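Local atomic coordinates of UTP-glucose-1-phosphate uridylyltransferase 2 (Trypanosoma brucei, PDB entry 3GUE), a protein that probably catalyses the transfer of a uridylyl group from UTP to alpha-D-glucose 1-phosphate, forming UDP-glucose and diphosphate. Residues Leu445-Ala450 with Pro467-Ser472; Asp451-Gly456 with Gly473-Asn478. One frame throughout, in Å; residues are numbered along the deposited sequence.

Contact 1 of 2, residues Leu445-Ala450 with Pro467-Ser472; sequences LVEFGA and PLIIGS. Unlike the reference sequence in segment 467-472: Ser472 (reference Asn).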
ATOM      1  N   LEU A 445     -19.204  -7.903  19.980  1.00 24.10           N
ATOM      2  CA  LEU A 445     -17.979  -8.260  20.738  1.00 24.13           C
ATOM      3  C   LEU A 445     -17.731  -9.779  20.823  1.00 24.00           C
ATOM      4  O   LEU A 445     -18.572 -10.524  21.307  1.00 23.44           O
ATOM      5  CB  LEU A 445     -17.983  -7.631  22.133  1.00 24.99           C
ATOM      6  CG  LEU A 445     -17.766  -6.114  22.217  1.00 25.01           C
ATOM      7  CD1 LEU A 445     -18.330  -5.552  23.519  1.00 25.34           C
ATOM      8  CD2 LEU A 445     -16.264  -5.759  22.054  1.00 23.26           C
ATOM      9  N   VAL A 446     -16.550 -10.207  20.369  1.00 24.04           N
ATOM     10  CA  VAL A 446     -16.214 -11.625  20.201  1.00 24.44           C
ATOM     11  C   VAL A 446     -14.740 -11.798  20.506  1.00 25.43           C
ATOM     12  O   VAL A 446     -13.908 -10.944  20.164  1.00 24.91           O
ATOM     13  CB  VAL A 446     -16.571 -12.153  18.752  1.00 24.10           C
ATOM     14  CG1 VAL A 446     -15.922 -13.478  18.427  1.00 24.24           C
ATOM     15  CG2 VAL A 446     -18.091 -12.240  18.539  1.00 21.88           C
ATOM     16  N   GLU A 447     -14.426 -12.910  21.169  1.00 26.60           N
ATOM     17  CA  GLU A 447     -13.069 -13.205  21.629  1.00 27.42           C
ATOM     18  C   GLU A 447     -12.704 -14.683  21.396  1.00 27.36           C
ATOM     19  O   GLU A 447     -13.240 -15.570  22.067  1.00 27.49           O
ATOM     20  CB  GLU A 447     -12.923 -12.833  23.106  1.00 27.72           C
ATOM     21  CG  GLU A 447     -12.953 -11.316  23.424  1.00 27.87           C
ATOM     22  CD  GLU A 447     -12.760 -11.006  24.898  1.00 29.20           C
ATOM     23  OE1 GLU A 447     -12.222 -11.856  25.654  1.00 30.92           O
ATOM     24  OE2 GLU A 447     -13.147  -9.894  25.314  1.00 31.82           O
ATOM     25  N   PHE A 448     -11.813 -14.931  20.433  1.00 27.02           N
ATOM     26  CA  PHE A 448     -11.236 -16.265  20.212  1.00 27.20           C
ATOM     27  C   PHE A 448     -10.324 -16.643  21.355  1.00 27.30           C
ATOM     28  O   PHE A 448      -9.591 -15.801  21.867  1.00 27.35           O
ATOM     29  CB  PHE A 448     -10.424 -16.332  18.908  1.00 27.34           C
ATOM     30  CG  PHE A 448     -11.266 -16.283  17.672  1.00 26.89           C
ATOM     31  CD1 PHE A 448     -12.009 -17.399  17.271  1.00 24.50           C
ATOM     32  CD2 PHE A 448     -11.331 -15.120  16.913  1.00 28.28           C
ATOM     33  CE1 PHE A 448     -12.806 -17.354  16.126  1.00 27.70           C
ATOM     34  CE2 PHE A 448     -12.134 -15.055  15.744  1.00 28.48           C
ATOM     35  CZ  PHE A 448     -12.869 -16.170  15.357  1.00 27.47           C
ATOM     36  N   GLY A 449     -10.401 -17.912  21.752  1.00 27.05           N
ATOM     37  CA  GLY A 449      -9.419 -18.529  22.619  1.00 27.21           C
ATOM     38  C   GLY A 449      -8.460 -19.313  21.737  1.00 27.37           C
ATOM     39  O   GLY A 449      -8.258 -18.969  20.565  1.00 27.21           O
ATOM     40  N   ALA A 450      -7.902 -20.383  22.296  1.00 27.01           N
ATOM     41  CA  ALA A 450      -6.795 -21.111  21.681  1.00 27.58           C
ATOM     42  C   ALA A 450      -7.222 -22.288  20.790  1.00 27.83           C
ATOM     43  O   ALA A 450      -8.265 -22.927  21.008  1.00 26.96           O
ATOM     44  CB  ALA A 450      -5.779 -21.562  22.766  1.00 27.68           C
ATOM     45  N   PRO A 467     -18.672  -9.868  26.157  1.00 29.13           N
ATOM     46  CA  PRO A 467     -18.009 -10.550  25.047  1.00 28.97           C
ATOM     47  C   PRO A 467     -18.371 -12.028  24.928  1.00 29.06           C
ATOM     48  O   PRO A 467     -18.474 -12.734  25.927  1.00 29.32           O
ATOM     49  CB  PRO A 467     -16.521 -10.392  25.375  1.00 28.94           C
ATOM     50  CG  PRO A 467     -16.461  -9.116  26.119  1.00 28.59           C
ATOM     51  CD  PRO A 467     -17.701  -9.127  26.990  1.00 29.54           C
ATOM     52  N   LEU A 468     -18.587 -12.462  23.695  1.00 29.35           N
ATOM     53  CA  LEU A 468     -18.732 -13.869  23.351  1.00 29.13           C
ATOM     54  C   LEU A 468     -17.355 -14.541  23.252  1.00 29.30           C
ATOM     55  O   LEU A 468     -16.544 -14.230  22.356  1.00 28.36           O
ATOM     56  CB  LEU A 468     -19.493 -13.993  22.022  1.00 29.57           C
ATOM     57  CG  LEU A 468     -19.695 -15.329  21.295  1.00 28.99           C
ATOM     58  CD1 LEU A 468     -20.416 -16.331  22.200  1.00 30.26           C
ATOM     59  CD2 LEU A 468     -20.498 -15.098  20.031  1.00 29.26           C
ATOM     60  N   ILE A 469     -17.083 -15.456  24.174  1.00 29.45           N
ATOM     61  CA  ILE A 469     -15.808 -16.166  24.129  1.00 30.05           C
ATOM     62  C   ILE A 469     -15.996 -17.421  23.305  1.00 29.81           C
ATOM     63  O   ILE A 469     -16.965 -18.163  23.496  1.00 29.49           O
ATOM     64  CB  ILE A 469     -15.223 -16.491  25.533  1.00 30.33           C
ATOM     65  CG1 ILE A 469     -14.895 -15.209  26.292  1.00 29.98           C
ATOM     66  CG2 ILE A 469     -13.936 -17.315  25.412  1.00 30.49           C
ATOM     67  CD1 ILE A 469     -14.976 -15.378  27.740  1.00 30.55           C
ATOM     68  N   ILE A 470     -15.093 -17.632  22.357  1.00 29.11           N
ATOM     69  CA  ILE A 470     -15.093 -18.879  21.608  1.00 29.12           C
ATOM     70  C   ILE A 470     -14.099 -19.841  22.276  1.00 28.70           C
ATOM     71  O   ILE A 470     -12.881 -19.660  22.191  1.00 28.74           O
ATOM     72  CB  ILE A 470     -14.817 -18.676  20.067  1.00 29.28           C
ATOM     73  CG1 ILE A 470     -15.735 -17.594  19.456  1.00 29.23           C
ATOM     74  CG2 ILE A 470     -14.929 -20.012  19.318  1.00 28.17           C
ATOM     75  CD1 ILE A 470     -17.275 -17.858  19.592  1.00 30.69           C
ATOM     76  N   GLY A 471     -14.637 -20.846  22.953  1.00 28.65           N
ATOM     77  CA  GLY A 471     -13.836 -21.814  23.717  1.00 28.75           C
ATOM     78  C   GLY A 471     -12.628 -22.351  22.965  1.00 28.98           C
ATOM     79  O   GLY A 471     -12.662 -22.527  21.741  1.00 29.54           O
ATOM     80  N   SER A 472     -11.554 -22.609  23.694  1.00 29.02           N
ATOM     81  CA  SER A 472     -10.348 -23.201  23.112  1.00 29.39           C
ATOM     82  C   SER A 472     -10.629 -24.589  22.489  1.00 29.32           C
ATOM     83  O   SER A 472     -11.323 -25.411  23.069  1.00 29.40           O
ATOM     84  CB  SER A 472      -9.229 -23.254  24.158  1.00 29.37           C
ATOM     85  OG  SER A 472      -8.933 -21.946  24.645  1.00 28.97           O
TER
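Leu445 O accepts two hydrogen bonds, one from Leu468 N at 3.1 Å and one from Asn462 ND2. From here the backbone bonds alternate between the parallel strands. Glu447 uses both of its peptide groups: its N gives a bond to Leu468 O, and its O receives Ile470 N at 2.8 Å. Gly449 N then bonds to Ile470 O.

The two strands are equivalent sides of successive coils of a left-handed parallel beta-helix, the known C-terminal fold of eukaryotic UDP-glucose pyrophosphorylases. Val446, Phe448, Leu468 and Ile470 occupy its inner face. Val446 and Leu468 lie side by side and point the same way, with Val446 CG2 4.0 Å from Leu468 CD2. Phe448 and Ile470 do likewise; CD1 of the ring meets Ile470 CB obliquely at 4.2 Å. Ile460, from strand 458-462, touches Val446, Phe448 and Leu468.

Glu447 is on the other face. Its chain is extended beyond CG and lies alongside Pro467, bringing OE2 to 3.4 Å from Pro467 CB. OE1 has a long, weak ion pair with Lys428.

At the far end a side chain takes over the bonding. Ser472 OG accepts Ala450 N at 3.0 Å, with an N-H...O angle of 161°. The first torsion of Ser472 (chi1 -59°) places OG anti to its own carbonyl carbon, where it meets the Ala450 amide. Ser472 is an asparagine in the reference sequence.

Contact 2 of 2, residues Asp451-Gly456 with Gly473-Asn478; sequences DVSVRG and GRVLDN
Two stacked coils of a left-handed beta-helix meet here in parallel strands 453-455 and 475-477. Ser453 N bonds to Arg474 O, and Ser453 O takes Leu476 N at 2.9 Å. Arg455 continues the pattern: its N bonds to Leu476 O, and its O accepts Asn478 N at 2.6 Å.

Leu476 points into the interior of the beta-helix. Its CD1 touches both Val452 CG1 and Val454 CG2, each at 4.3 Å. Val458 and Ile460 pack against the same leucine. Within segment 473-478, Leu476 CD2 also lies over one face of the Arg474 guanidinium, near its rim; Arg474 NH2 forms a salt bridge with Glu479.

Ser453, Arg455, Val475 and Asp477 share the outer face. Arg455 has CG opposite its carbonyl carbon (chi1 -61°) and is extended from CG to NE. This carries its guanidinium across Val475, whose CG1 sits over one face, near its rim, 3.5 Å from Arg455 CZ. Arg455 NE donates to Ser453 OG at 2.8 Å, and NH2 adds a weak bond to the same oxygen. These bonds limit rotation of the guanidinium. Asp477 OD2 is 4.6 Å from Arg455 NH1, too far for a salt bridge, and the two planar groups are turned 72° apart. The charges may still attract.

A water donates to Asp451 O and, weakly, to Gly473 O. At the other end Asn478 ND2 comes within 3.3 Å of Gly456 CA, while its OD1 accepts a bond from Asn457 N. Gly456 has positive phi (73°) where the chain turns a corner, as between the short flat sides of a left-handed parallel beta-helix.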
ATOM      1  N   ASP A 451      -6.407 -22.519  19.762  1.00 28.64           N
ATOM      2  CA  ASP A 451      -6.561 -23.611  18.784  1.00 29.11           C
ATOM      3  C   ASP A 451      -7.983 -23.778  18.222  1.00 28.73           C
ATOM      4  O   ASP A 451      -8.452 -24.888  17.985  1.00 29.00           O
ATOM      5  CB  ASP A 451      -5.977 -24.914  19.351  1.00 29.34           C
ATOM      6  CG  ASP A 451      -4.554 -24.728  19.876  1.00 31.44           C
ATOM      7  OD1 ASP A 451      -3.589 -25.125  19.186  1.00 34.54           O
ATOM      8  OD2 ASP A 451      -4.399 -24.150  20.973  1.00 32.02           O
ATOM      9  N   VAL A 452      -8.662 -22.657  18.019  1.00 28.86           N
ATOM     10  CA  VAL A 452      -9.932 -22.621  17.294  1.00 28.39           C
ATOM     11  C   VAL A 452      -9.709 -22.830  15.795  1.00 28.52           C
ATOM     12  O   VAL A 452      -8.854 -22.209  15.192  1.00 28.51           O
ATOM     13  CB  VAL A 452     -10.705 -21.309  17.587  1.00 28.04           C
ATOM     14  CG1 VAL A 452     -11.933 -21.178  16.709  1.00 28.19           C
ATOM     15  CG2 VAL A 452     -11.120 -21.287  19.054  1.00 27.68           C
ATOM     16  N   SER A 453     -10.479 -23.737  15.202  1.00 28.62           N
ATOM     17  CA  SER A 453     -10.352 -24.052  13.786  1.00 27.71           C
ATOM     18  C   SER A 453     -11.561 -23.489  13.047  1.00 27.23           C
ATOM     19  O   SER A 453     -12.698 -23.852  13.351  1.00 27.44           O
ATOM     20  CB  SER A 453     -10.226 -25.578  13.602  1.00 27.75           C
ATOM     21  OG  SER A 453     -10.420 -25.980  12.253  1.00 25.87           O
ATOM     22  N   VAL A 454     -11.332 -22.564  12.117  1.00 26.59           N
ATOM     23  CA  VAL A 454     -12.463 -22.008  11.330  1.00 25.60           C
ATOM     24  C   VAL A 454     -12.482 -22.647   9.922  1.00 25.29           C
ATOM     25  O   VAL A 454     -11.468 -22.631   9.204  1.00 24.18           O
ATOM     26  CB  VAL A 454     -12.470 -20.444  11.265  1.00 25.63           C
ATOM     27  CG1 VAL A 454     -13.538 -19.936  10.331  1.00 27.26           C
ATOM     28  CG2 VAL A 454     -12.622 -19.803  12.640  1.00 26.42           C
ATOM     29  N   ARG A 455     -13.631 -23.222   9.549  1.00 24.20           N
ATOM     30  CA  ARG A 455     -13.739 -24.002   8.324  1.00 23.51           C
ATOM     31  C   ARG A 455     -14.965 -23.611   7.488  1.00 23.41           C
ATOM     32  O   ARG A 455     -16.087 -23.464   8.019  1.00 22.46           O
ATOM     33  CB  ARG A 455     -13.836 -25.496   8.653  1.00 23.44           C
ATOM     34  CG  ARG A 455     -12.647 -26.061   9.379  1.00 23.17           C
ATOM     35  CD  ARG A 455     -12.977 -27.419   9.996  1.00 27.61           C
ATOM     36  NE  ARG A 455     -11.874 -27.856  10.847  1.00 30.89           N
ATOM     37  CZ  ARG A 455     -11.770 -29.042  11.439  1.00 32.10           C
ATOM     38  NH1 ARG A 455     -12.707 -29.966  11.297  1.00 34.18           N
ATOM     39  NH2 ARG A 455     -10.714 -29.292  12.193  1.00 32.62           N
ATOM     40  N   GLY A 456     -14.755 -23.491   6.184  1.00 23.06           N
ATOM     41  CA  GLY A 456     -15.849 -23.187   5.253  1.00 23.79           C
ATOM     42  C   GLY A 456     -16.291 -21.741   5.382  1.00 23.78           C
ATOM     43  O   GLY A 456     -15.441 -20.853   5.411  1.00 23.64           O
ATOM     44  N   GLY A 473     -10.140 -24.814  21.274  1.00 29.55           N
ATOM     45  CA  GLY A 473     -10.340 -26.090  20.584  1.00 29.26           C
ATOM     46  C   GLY A 473     -11.655 -26.195  19.824  1.00 29.08           C
ATOM     47  O   GLY A 473     -11.908 -27.203  19.169  1.00 29.22           O
ATOM     48  N   ARG A 474     -12.499 -25.166  19.921  1.00 29.18           N
ATOM     49  CA  ARG A 474     -13.764 -25.101  19.154  1.00 28.88           C
ATOM     50  C   ARG A 474     -13.527 -25.208  17.645  1.00 28.17           C
ATOM     51  O   ARG A 474     -12.720 -24.474  17.077  1.00 28.61           O
ATOM     52  CB  ARG A 474     -14.505 -23.794  19.461  1.00 29.17           C
ATOM     53  CG  ARG A 474     -15.823 -23.599  18.719  1.00 29.61           C
ATOM     54  CD  ARG A 474     -16.983 -24.185  19.493  1.00 32.10           C
ATOM     55  NE  ARG A 474     -18.261 -24.031  18.790  1.00 34.59           N
ATOM     56  CZ  ARG A 474     -19.134 -23.054  19.019  1.00 35.03           C
ATOM     57  NH1 ARG A 474     -18.892 -22.125  19.943  1.00 36.84           N
ATOM     58  NH2 ARG A 474     -20.255 -23.006  18.324  1.00 35.36           N
ATOM     59  N   VAL A 475     -14.217 -26.146  17.012  1.00 28.11           N
ATOM     60  CA  VAL A 475     -14.246 -26.245  15.546  1.00 27.35           C
ATOM     61  C   VAL A 475     -15.526 -25.570  15.030  1.00 27.00           C
ATOM     62  O   VAL A 475     -16.645 -25.981  15.360  1.00 27.26           O
ATOM     63  CB  VAL A 475     -14.209 -27.732  15.039  1.00 27.29           C
ATOM     64  CG1 VAL A 475     -14.319 -27.767  13.501  1.00 28.11           C
ATOM     65  CG2 VAL A 475     -12.965 -28.462  15.518  1.00 25.75           C
ATOM     66  N   LEU A 476     -15.353 -24.529  14.231  1.00 26.77           N
ATOM     67  CA  LEU A 476     -16.465 -23.902  13.550  1.00 26.49           C
ATOM     68  C   LEU A 476     -16.404 -24.280  12.082  1.00 26.79           C
ATOM     69  O   LEU A 476     -15.580 -23.755  11.313  1.00 26.68           O
ATOM     70  CB  LEU A 476     -16.428 -22.393  13.726  1.00 26.42           C
ATOM     71  CG  LEU A 476     -16.653 -21.868  15.138  1.00 26.25           C
ATOM     72  CD1 LEU A 476     -15.934 -20.556  15.224  1.00 25.24           C
ATOM     73  CD2 LEU A 476     -18.160 -21.736  15.475  1.00 25.21           C
ATOM     74  N   ASP A 477     -17.286 -25.201  11.717  1.00 26.32           N
ATOM     75  CA  ASP A 477     -17.274 -25.827  10.401  1.00 26.84           C
ATOM     76  C   ASP A 477     -18.537 -25.435   9.629  1.00 26.63           C
ATOM     77  O   ASP A 477     -19.615 -26.006   9.869  1.00 26.72           O
ATOM     78  CB  ASP A 477     -17.226 -27.345  10.593  1.00 26.56           C
ATOM     79  CG  ASP A 477     -16.942 -28.100   9.307  1.00 27.29           C
ATOM     80  OD1 ASP A 477     -16.817 -27.467   8.239  1.00 27.73           O
ATOM     81  OD2 ASP A 477     -16.838 -29.344   9.382  1.00 27.52           O
ATOM     82  N   ASN A 478     -18.412 -24.461   8.725  1.00 26.26           N
ATOM     83  CA  ASN A 478     -19.564 -23.954   7.974  1.00 26.69           C
ATOM     84  C   ASN A 478     -20.774 -23.591   8.864  1.00 26.72           C
ATOM     85  O   ASN A 478     -21.944 -23.833   8.508  1.00 26.72           O
ATOM     86  CB  ASN A 478     -19.949 -24.961   6.881  1.00 27.51           C
ATOM     87  CG  ASN A 478     -19.342 -24.613   5.565  1.00 29.63           C
ATOM     88  OD1 ASN A 478     -19.761 -23.649   4.916  1.00 32.03           O
ATOM     89  ND2 ASN A 478     -18.304 -25.354   5.175  1.00 32.43           N
TER
HETATM   90  O   HOH W   1      -9.627 -26.980  16.830  1.00 34.78           O

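In the fold
Contacts 1 and 2 follow one another along the same two coils. Strand 446-448 leads into 453-455, and strand 468-470 into 475-477, with a 22-residue offset in both sets of paired strands. Their centres are 12 Å apart. Ala450 O and Gly473 N, 2.7 Å apart, probably form a hydrogen bond that carries the pairing past the bend. Inside, Ile470 CG2 lies 4.3 Å from Leu476 CD1, so the apolar interior runs on from one contact to the next. Val452 CG2 packs 3.3 Å from Gly471 O. Both centres lie about 31 Å from the centre of the chain, away from the pocket that holds UDP-glucose.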